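PDB 4JJJ: cellulose 1,4-beta-cellobiosidase from Thermobifida fusca, which probably hydrolyses cellulose to cellobiose through its family 48 glycoside hydrolase domain, the part of the longer enzyme held in this chain. Local coordinates for residues G287-W299 with T347-Q359. The protein carries 1 engineered substitution. Numbering follows the deposited sequence. Where two conformers were deposited one is given.
Sequences GQGKDSAHYLLSW and TGVQDWATSFDRQ. With ZN (zinc ion), chain T; BGC (beta-D-glucopyranose), chain D.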
ATOM      1  N   GLY A 287     -11.913  17.161  16.385  1.00 13.90           N
ATOM      2  CA  GLY A 287     -13.024  17.222  15.505  1.00 13.08           C
ATOM      3  C   GLY A 287     -14.317  16.789  16.113  1.00 14.03           C
ATOM      4  O   GLY A 287     -14.362  16.035  17.127  1.00 15.58           O
ATOM      5  N   GLN A 288     -15.380  17.285  15.467  1.00 14.21           N
ATOM      6  CA  GLN A 288     -16.770  16.984  15.705  1.00 17.97           C
ATOM      7  C   GLN A 288     -17.334  16.621  14.339  1.00 16.60           C
ATOM      8  O   GLN A 288     -17.090  17.319  13.320  1.00 14.91           O
ATOM      9  CB  GLN A 288     -17.469  18.262  16.215  1.00 23.50           C
ATOM     10  CG  GLN A 288     -16.654  18.995  17.285  1.00 27.69           C
ATOM     11  CD  GLN A 288     -17.075  20.435  17.552  1.00 32.96           C
ATOM     12  OE1 GLN A 288     -16.308  21.394  17.356  1.00 35.11           O
ATOM     13  NE2 GLN A 288     -18.311  20.592  17.986  1.00 39.61           N
ATOM     14  N   GLY A 289     -18.023  15.512  14.299  1.00 14.71           N
ATOM     15  CA  GLY A 289     -18.702  15.116  13.057  1.00 14.46           C
ATOM     16  C   GLY A 289     -17.632  14.874  11.999  1.00 13.47           C
ATOM     17  O   GLY A 289     -16.565  14.294  12.302  1.00 13.49           O
ATOM     18  N   LYS A 290     -17.866  15.361  10.778  1.00 11.83           N
ATOM     19  CA  LYS A 290     -16.882  15.152   9.747  1.00 12.80           C
ATOM     20  C   LYS A 290     -15.899  16.272   9.542  1.00 10.65           C
ATOM     21  O   LYS A 290     -15.261  16.296   8.486  1.00  9.75           O
ATOM     22  CB  LYS A 290     -17.605  14.878   8.407  1.00 14.57           C
ATOM     23  CG  LYS A 290     -18.763  13.833   8.384  1.00 18.25           C
ATOM     24  CD  LYS A 290     -18.258  12.499   8.065  1.00 16.50           C
ATOM     25  CE  LYS A 290     -19.153  11.257   8.329  1.00 14.38           C
ATOM     26  NZ  LYS A 290     -20.169  11.124   7.223  1.00 14.79           N
ATOM     27  N   ASP A 291     -15.687  17.163  10.497  1.00 10.83           N
ATOM     28  CA  ASP A 291     -14.737  18.218  10.256  1.00 10.95           C
ATOM     29  C   ASP A 291     -13.262  17.746  10.355  1.00  9.76           C
ATOM     30  O   ASP A 291     -12.352  18.462   9.980  1.00 10.87           O
ATOM     31  CB  ASP A 291     -14.972  19.464  11.104  1.00 14.05           C
ATOM     32  CG  ASP A 291     -14.710  19.289  12.520  1.00 16.74           C
ATOM     33  OD1 ASP A 291     -14.148  18.287  12.976  1.00 18.09           O
ATOM     34  OD2 ASP A 291     -15.160  20.246  13.306  1.00 23.50           O
ATOM     35  N   SER A 292     -13.103  16.492  10.810  1.00  8.90           N
ATOM     36  CA  SER A 292     -11.820  15.794  10.867  1.00  7.90           C
ATOM     37  C   SER A 292     -11.575  14.966   9.564  1.00  8.27           C
ATOM     38  O   SER A 292     -10.560  14.272   9.500  1.00  8.18           O
ATOM     39  CB  SER A 292     -11.739  14.852  12.060  1.00  8.08           C
ATOM     40  OG  SER A 292     -12.839  13.958  12.089  1.00  9.15           O
ATOM     41  N   ALA A 293     -12.475  15.054   8.579  1.00  7.53           N
ATOM     42  CA  ALA A 293     -12.242  14.379   7.311  1.00  7.70           C
ATOM     43  C   ALA A 293     -11.507  15.226   6.315  1.00  7.23           C
ATOM     44  O   ALA A 293     -11.959  16.311   5.984  1.00  9.30           O
ATOM     45  CB  ALA A 293     -13.552  13.885   6.752  1.00  8.05           C
ATOM     46  N   HIS A 294     -10.389  14.694   5.779  1.00  6.45           N
ATOM     47  CA  HIS A 294      -9.645  15.254   4.626  1.00  6.20           C
ATOM     48  C   HIS A 294     -10.132  14.632   3.316  1.00  6.67           C
ATOM     49  O   HIS A 294      -9.875  15.182   2.268  1.00  6.50           O
ATOM     50  CB  HIS A 294      -8.151  15.144   4.807  1.00  6.34           C
ATOM     51  CG  HIS A 294      -7.672  13.781   5.143  1.00  6.03           C
ATOM     52  ND1 HIS A 294      -7.822  12.713   4.269  1.00  6.39           N
ATOM     53  CD2 HIS A 294      -7.103  13.295   6.261  1.00  6.65           C
ATOM     54  CE1 HIS A 294      -7.297  11.643   4.849  1.00  6.16           C
ATOM     55  NE2 HIS A 294      -6.851  11.966   6.054  1.00  6.78           N
ATOM     56  N   TYR A 295     -10.874  13.503   3.426  1.00  6.34           N
ATOM     57  CA  TYR A 295     -11.505  12.930   2.228  1.00  6.52           C
ATOM     58  C   TYR A 295     -10.531  12.444   1.206  1.00  6.29           C
ATOM     59  O   TYR A 295     -10.934  12.212   0.038  1.00  7.25           O
ATOM     60  CB  TYR A 295     -12.510  13.914   1.622  1.00  6.61           C
ATOM     61  CG  TYR A 295     -13.718  14.143   2.499  1.00  7.57           C
ATOM     62  CD1 TYR A 295     -14.674  13.165   2.702  1.00  7.83           C
ATOM     63  CD2 TYR A 295     -13.871  15.388   3.094  1.00  8.47           C
ATOM     64  CE1 TYR A 295     -15.805  13.448   3.475  1.00  9.10           C
ATOM     65  CE2 TYR A 295     -14.939  15.670   3.886  1.00  9.57           C
ATOM     66  CZ  TYR A 295     -15.931  14.745   4.013  1.00  9.24           C
ATOM     67  OH  TYR A 295     -17.097  14.952   4.806  1.00 14.03           O
ATOM     68  N   LEU A 296      -9.307  12.139   1.604  1.00  5.37           N
ATOM     69  CA  LEU A 296      -8.336  11.485   0.745  1.00  5.50           C
ATOM     70  C   LEU A 296      -8.033  10.094   1.234  1.00  5.60           C
ATOM     71  O   LEU A 296      -8.369   9.758   2.403  1.00  5.88           O
ATOM     72  CB  LEU A 296      -7.042  12.310   0.716  1.00  5.56           C
ATOM     73  CG  LEU A 296      -7.182  13.689   0.136  1.00  5.80           C
ATOM     74  CD1 LEU A 296      -5.859  14.437   0.259  1.00  6.21           C
ATOM     75  CD2 LEU A 296      -7.651  13.732  -1.301  1.00  6.40           C
ATOM     76  N   LEU A 297      -7.455   9.232   0.388  1.00  5.25           N
ATOM     77  CA  LEU A 297      -6.976   7.894   0.822  1.00  5.29           C
ATOM     78  C   LEU A 297      -5.608   8.079   1.480  1.00  5.41           C
ATOM     79  O   LEU A 297      -4.594   8.177   0.760  1.00  5.19           O
ATOM     80  CB  LEU A 297      -6.933   6.878  -0.289  1.00  5.80           C
ATOM     81  CG  LEU A 297      -8.320   6.439  -0.732  1.00  7.60           C
ATOM     82  CD1 LEU A 297      -8.249   5.737  -2.038  1.00  8.43           C
ATOM     83  CD2 LEU A 297      -8.776   5.313   0.286  1.00  8.94           C
ATOM     84  N   SER A 298      -5.602   8.235   2.812  1.00  4.77           N
ATOM     85  CA  SER A 298      -4.383   8.374   3.513  1.00  5.50           C
ATOM     86  C   SER A 298      -3.551   7.070   3.620  1.00  5.19           C
ATOM     87  O   SER A 298      -3.948   6.049   3.101  1.00  5.20           O
ATOM     88  CB  SER A 298      -4.597   8.979   4.852  1.00  6.12           C
ATOM     89  OG  SER A 298      -5.163   7.994   5.722  1.00  6.58           O
ATOM     90  N   TRP A 299      -2.373   7.218   4.221  1.00  4.66           N
ATOM     91  CA  TRP A 299      -1.428   6.117   4.235  1.00  5.07           C
ATOM     92  C   TRP A 299      -1.906   4.954   5.011  1.00  5.19           C
ATOM     93  O   TRP A 299      -1.538   3.824   4.750  1.00  4.73           O
ATOM     94  CB  TRP A 299      -0.124   6.600   4.842  1.00  5.08           C
ATOM     95  CG  TRP A 299       1.095   5.735   4.614  1.00  5.12           C
ATOM     96  CD1 TRP A 299       1.649   4.840   5.452  1.00  5.91           C
ATOM     97  CD2 TRP A 299       1.955   5.805   3.488  1.00  5.73           C
ATOM     98  NE1 TRP A 299       2.819   4.348   4.941  1.00  5.51           N
ATOM     99  CE2 TRP A 299       3.038   4.947   3.727  1.00  6.01           C
ATOM    100  CE3 TRP A 299       1.942   6.578   2.344  1.00  6.61           C
ATOM    101  CZ2 TRP A 299       4.079   4.814   2.789  1.00  7.05           C
ATOM    102  CZ3 TRP A 299       2.927   6.399   1.396  1.00  7.20           C
ATOM    103  CH2 TRP A 299       3.981   5.520   1.607  1.00  6.47           C
ATOM    104  N   THR A 347     -24.333   7.454   5.370  1.00 10.84           N
ATOM    105  CA  THR A 347     -23.480   8.525   4.823  1.00 10.65           C
ATOM    106  C   THR A 347     -22.284   8.059   3.963  1.00  9.09           C
ATOM    107  O   THR A 347     -21.494   8.893   3.487  1.00  9.55           O
ATOM    108  CB  THR A 347     -23.023   9.481   5.874  1.00 10.04           C
ATOM    109  OG1 THR A 347     -22.017   8.918   6.740  1.00 10.00           O
ATOM    110  CG2 THR A 347     -24.227  10.092   6.601  1.00 11.04           C
ATOM    111  N   GLY A 348     -22.152   6.753   3.738  1.00  8.73           N
ATOM    112  CA  GLY A 348     -21.029   6.217   2.984  1.00  7.83           C
ATOM    113  C   GLY A 348     -20.950   6.763   1.573  1.00  7.71           C
ATOM    114  O   GLY A 348     -19.879   7.063   1.083  1.00  6.86           O
ATOM    115  N   VAL A 349     -22.091   6.800   0.874  1.00  7.32           N
ATOM    116  CA  VAL A 349     -22.080   7.240  -0.461  1.00  7.74           C
ATOM    117  C   VAL A 349     -21.657   8.700  -0.566  1.00  7.92           C
ATOM    118  O   VAL A 349     -20.785   9.118  -1.397  1.00  8.57           O
ATOM    119  CB  VAL A 349     -23.482   6.999  -1.095  1.00  7.56           C
ATOM    120  CG1 VAL A 349     -23.511   7.680  -2.419  1.00  7.81           C
ATOM    121  CG2 VAL A 349     -23.630   5.545  -1.359  1.00  8.84           C
ATOM    122  N   GLN A 350     -22.246   9.556   0.307  1.00  8.01           N
ATOM    123  CA  GLN A 350     -21.900  10.976   0.335  1.00  9.32           C
ATOM    124  C   GLN A 350     -20.406  11.175   0.586  1.00  7.79           C
ATOM    125  O   GLN A 350     -19.764  12.043  -0.056  1.00  7.25           O
ATOM    126  CB  GLN A 350     -22.698  11.663   1.467  1.00 11.74           C
ATOM    127  CG  GLN A 350     -22.505  13.174   1.521  1.00 17.37           C
ATOM    128  CD  GLN A 350     -23.138  13.930   0.347  1.00 21.13           C
ATOM    129  OE1 GLN A 350     -24.286  13.675  -0.064  1.00 25.90           O
ATOM    130  NE2 GLN A 350     -22.405  14.976  -0.132  1.00 25.64           N
ATOM    131  N   ASP A 351     -19.888  10.421   1.504  1.00  7.26           N
ATOM    132  CA  ASP A 351     -18.459  10.567   1.872  1.00  7.18           C
ATOM    133  C   ASP A 351     -17.612  10.241   0.646  1.00  6.51           C
ATOM    134  O   ASP A 351     -16.613  10.936   0.355  1.00  6.28           O
ATOM    135  CB  ASP A 351     -18.111   9.753   3.116  1.00  8.06           C
ATOM    136  CG  ASP A 351     -18.607  10.335   4.372  1.00  9.69           C
ATOM    137  OD1 ASP A 351     -19.072  11.495   4.432  1.00 10.78           O
ATOM    138  OD2 ASP A 351     -18.580   9.598   5.366  1.00 10.40           O
ATOM    139  N   TRP A 352     -17.944   9.146  -0.050  1.00  6.17           N
ATOM    140  CA  TRP A 352     -17.186   8.729  -1.263  1.00  5.97           C
ATOM    141  C   TRP A 352     -17.404   9.707  -2.396  1.00  6.11           C
ATOM    142  O   TRP A 352     -16.493   9.935  -3.175  1.00  5.26           O
ATOM    143  CB  TRP A 352     -17.506   7.308  -1.629  1.00  6.13           C
ATOM    144  CG  TRP A 352     -16.654   6.357  -0.813  1.00  6.03           C
ATOM    145  CD1 TRP A 352     -17.043   5.603   0.278  1.00  6.07           C
ATOM    146  CD2 TRP A 352     -15.289   6.156  -0.954  1.00  5.97           C
ATOM    147  NE1 TRP A 352     -15.973   4.889   0.760  1.00  6.07           N
ATOM    148  CE2 TRP A 352     -14.892   5.201  -0.020  1.00  6.05           C
ATOM    149  CE3 TRP A 352     -14.331   6.651  -1.862  1.00  5.88           C
ATOM    150  CZ2 TRP A 352     -13.594   4.755   0.049  1.00  6.77           C
ATOM    151  CZ3 TRP A 352     -13.057   6.158  -1.821  1.00  6.82           C
ATOM    152  CH2 TRP A 352     -12.679   5.222  -0.859  1.00  6.60           C
ATOM    153  N   ALA A 353     -18.612  10.347  -2.494  1.00  6.37           N
ATOM    154  CA  ALA A 353     -18.792  11.366  -3.547  1.00  6.55           C
ATOM    155  C   ALA A 353     -17.908  12.605  -3.253  1.00  6.40           C
ATOM    156  O   ALA A 353     -17.221  13.155  -4.160  1.00  7.39           O
ATOM    157  CB  ALA A 353     -20.221  11.750  -3.661  1.00  6.83           C
ATOM    158  N   THR A 354     -17.801  12.945  -1.980  1.00  6.58           N
ATOM    159  CA  THR A 354     -16.896  14.054  -1.587  1.00  6.91           C
ATOM    160  C   THR A 354     -15.443  13.670  -1.875  1.00  6.41           C
ATOM    161  O   THR A 354     -14.722  14.455  -2.446  1.00  5.54           O
ATOM    162  CB  THR A 354     -17.100  14.385  -0.128  1.00  7.21           C
ATOM    163  OG1 THR A 354     -18.466  14.729   0.087  1.00  8.29           O
ATOM    164  CG2 THR A 354     -16.233  15.493   0.287  1.00  7.34           C
ATOM    165  N   SER A 355     -15.103  12.472  -1.516  1.00  5.55           N
ATOM    166  CA  SER A 355     -13.717  11.957  -1.785  1.00  5.57           C
ATOM    167  C   SER A 355     -13.358  11.887  -3.282  1.00  5.20           C
ATOM    168  O   SER A 355     -12.239  12.208  -3.659  1.00  6.13           O
ATOM    169  CB  SER A 355     -13.485  10.577  -1.132  1.00  5.69           C
ATOM    170  OG  SER A 355     -12.125  10.162  -1.214  1.00  5.30           O
ATOM    171  N   PHE A 356     -14.300  11.423  -4.122  1.00  5.20           N
ATOM    172  CA  PHE A 356     -14.090  11.371  -5.562  1.00  5.76           C
ATOM    173  C   PHE A 356     -13.622  12.745  -6.065  1.00  4.83           C
ATOM    174  O   PHE A 356     -12.607  12.892  -6.772  1.00  5.61           O
ATOM    175  CB  PHE A 356     -15.341  10.869  -6.231  1.00  5.64           C
ATOM    176  CG  PHE A 356     -15.316  10.822  -7.737  1.00  6.22           C
ATOM    177  CD1 PHE A 356     -14.256  10.282  -8.421  1.00  7.12           C
ATOM    178  CD2 PHE A 356     -16.386  11.257  -8.503  1.00  7.26           C
ATOM    179  CE1 PHE A 356     -14.234  10.201  -9.801  1.00  7.72           C
ATOM    180  CE2 PHE A 356     -16.408  11.170  -9.868  1.00  7.48           C
ATOM    181  CZ  PHE A 356     -15.323  10.643 -10.538  1.00  7.26           C
ATOM    182  N   ASP A 357     -14.416  13.758  -5.754  0.70  5.87           N
ATOM    183  CA  ASP A 357     -14.096  15.138  -6.108  0.70  7.20           C
ATOM    184  C   ASP A 357     -12.764  15.604  -5.495  0.70  6.29           C
ATOM    185  O   ASP A 357     -11.887  16.122  -6.231  0.70  5.92           O
ATOM    186  CB  ASP A 357     -15.224  16.056  -5.641  0.70  7.93           C
ATOM    187  CG  ASP A 357     -14.888  17.529  -5.728  0.70  9.36           C
ATOM    188  OD1 ASP A 357     -14.541  17.921  -6.848  0.70  9.15           O
ATOM    189  OD2 ASP A 357     -14.903  18.220  -4.637  0.70 11.57           O
ATOM    190  N   ARG A 358     -12.613  15.413  -4.186  1.00  6.06           N
ATOM    191  CA  ARG A 358     -11.449  15.881  -3.486  1.00  6.02           C
ATOM    192  C   ARG A 358     -10.124  15.227  -4.034  1.00  5.93           C
ATOM    193  O   ARG A 358      -9.097  15.889  -4.217  1.00  5.64           O
ATOM    194  CB  ARG A 358     -11.514  15.605  -2.005  1.00  6.18           C
ATOM    195  CG  ARG A 358     -10.498  16.378  -1.174  1.00  6.99           C
ATOM    196  CD  ARG A 358     -10.769  17.855  -1.092  1.00  7.77           C
ATOM    197  NE  ARG A 358     -12.033  18.258  -0.510  1.00  9.11           N
ATOM    198  CZ  ARG A 358     -12.189  18.414   0.822  1.00 10.95           C
ATOM    199  NH1 ARG A 358     -11.253  18.140   1.687  1.00 11.55           N
ATOM    200  NH2 ARG A 358     -13.325  18.853   1.301  1.00 13.01           N
ATOM    201  N   GLN A 359     -10.219  13.931  -4.350  1.00  5.17           N
ATOM    202  CA  GLN A 359      -9.031  13.236  -4.855  1.00  5.02           C
ATOM    203  C   GLN A 359      -8.644  13.814  -6.211  1.00  4.91           C
ATOM    204  O   GLN A 359      -7.449  14.026  -6.467  1.00  5.37           O
ATOM    205  CB  GLN A 359      -9.310  11.749  -4.990  1.00  5.15           C
ATOM    206  CG  GLN A 359      -9.413  10.992  -3.661  1.00  4.90           C
ATOM    207  CD  GLN A 359      -9.492   9.490  -3.856  1.00  5.41           C
ATOM    208  OE1 GLN A 359      -8.859   8.888  -4.723  1.00  5.15           O
ATOM    209  NE2 GLN A 359     -10.409   8.908  -3.106  1.00  5.67           N
TER
HETATM  210 ZN    ZN T 719     -14.077  19.869  -6.859  1.00  8.83          ZN
HETATM  211  C2  BGC D   1       3.631   0.927   4.135  1.00  7.01           C
HETATM  212  C3  BGC D   1       3.858   0.911   5.647  1.00  6.09           C
HETATM  213  C4  BGC D   1       2.533   0.863   6.335  1.00  5.99           C
HETATM  214  C5  BGC D   1       1.649  -0.276   5.905  1.00  5.23           C
HETATM  215  C6  BGC D   1       0.282  -0.310   6.577  1.00  4.65           C
HETATM  216  C1  BGC D   1       2.664  -0.173   3.801  1.00  5.91           C
HETATM  217  O1  BGC D   1       2.358  -0.124   2.398  1.00  5.90           O
HETATM  218  O2  BGC D   1       4.848   0.804   3.368  1.00  8.90           O
HETATM  219  O3  BGC D   1       4.532   2.153   5.972  1.00  6.51           O
HETATM  220  O4  BGC D   1       2.920   0.534   7.716  1.00  5.93           O
HETATM  221  O5  BGC D   1       1.434  -0.129   4.491  1.00  5.20           O
HETATM  222  O6  BGC D   1      -0.378   0.969   6.348  1.00  4.67           O
HETATM  223  O   HOH W   1     -11.084  18.592   4.520  1.00 10.10           O
HETATM  224  O   HOH W   2      -8.487  17.417   1.471  1.00 18.16           O
HETATM  225  O   HOH W   3     -19.385  13.934   3.466  1.00 24.77           O
HETATM  226  O   HOH W   4     -15.695  21.055  -6.414  1.00  8.87           O
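Lys290 makes the charged part of this contact: its NZ forms a salt bridge with Asp351, its 2.9 Å hydrogen bond to OD2 using the syn lone pair, plus a weak bond to Asp351 OD1 and a third to Thr347 OG1 at 2.9 Å. Arg264 is a second cation on Asp351 OD2, so an alanine here would probably leave the carboxylate to that arginine and Thr347 OG1 without this donor. Ring packing centres on Tyr295. A chi1 of -58° sets Thr354 OG1 beside the backbone N and turns CG2 over the ring, 3.5 Å from its centroid and 5° off the normal, a CH-pi contact; Ala293 CB lies against the opposite face. Within the (α/α)6 barrel of family 48, the contact lays the irregular loop 287-299 along helix 348-365, and the loop's far end carries Trp299, whose NE1 donates to glucose O3 at 3.0 Å. Among neutral hydrogen bonds, Ser355 OG donates to Tyr295 O at 2.7 Å from 44° above the carbonyl plane, while Gln359 NE2 donates to that same OG. Arg358 NH1 donates to two in-plane waters, one donating to Ala293 O, the other to His294 O. Leu297 CD2 lies 4.1 Å from Trp352 CH2.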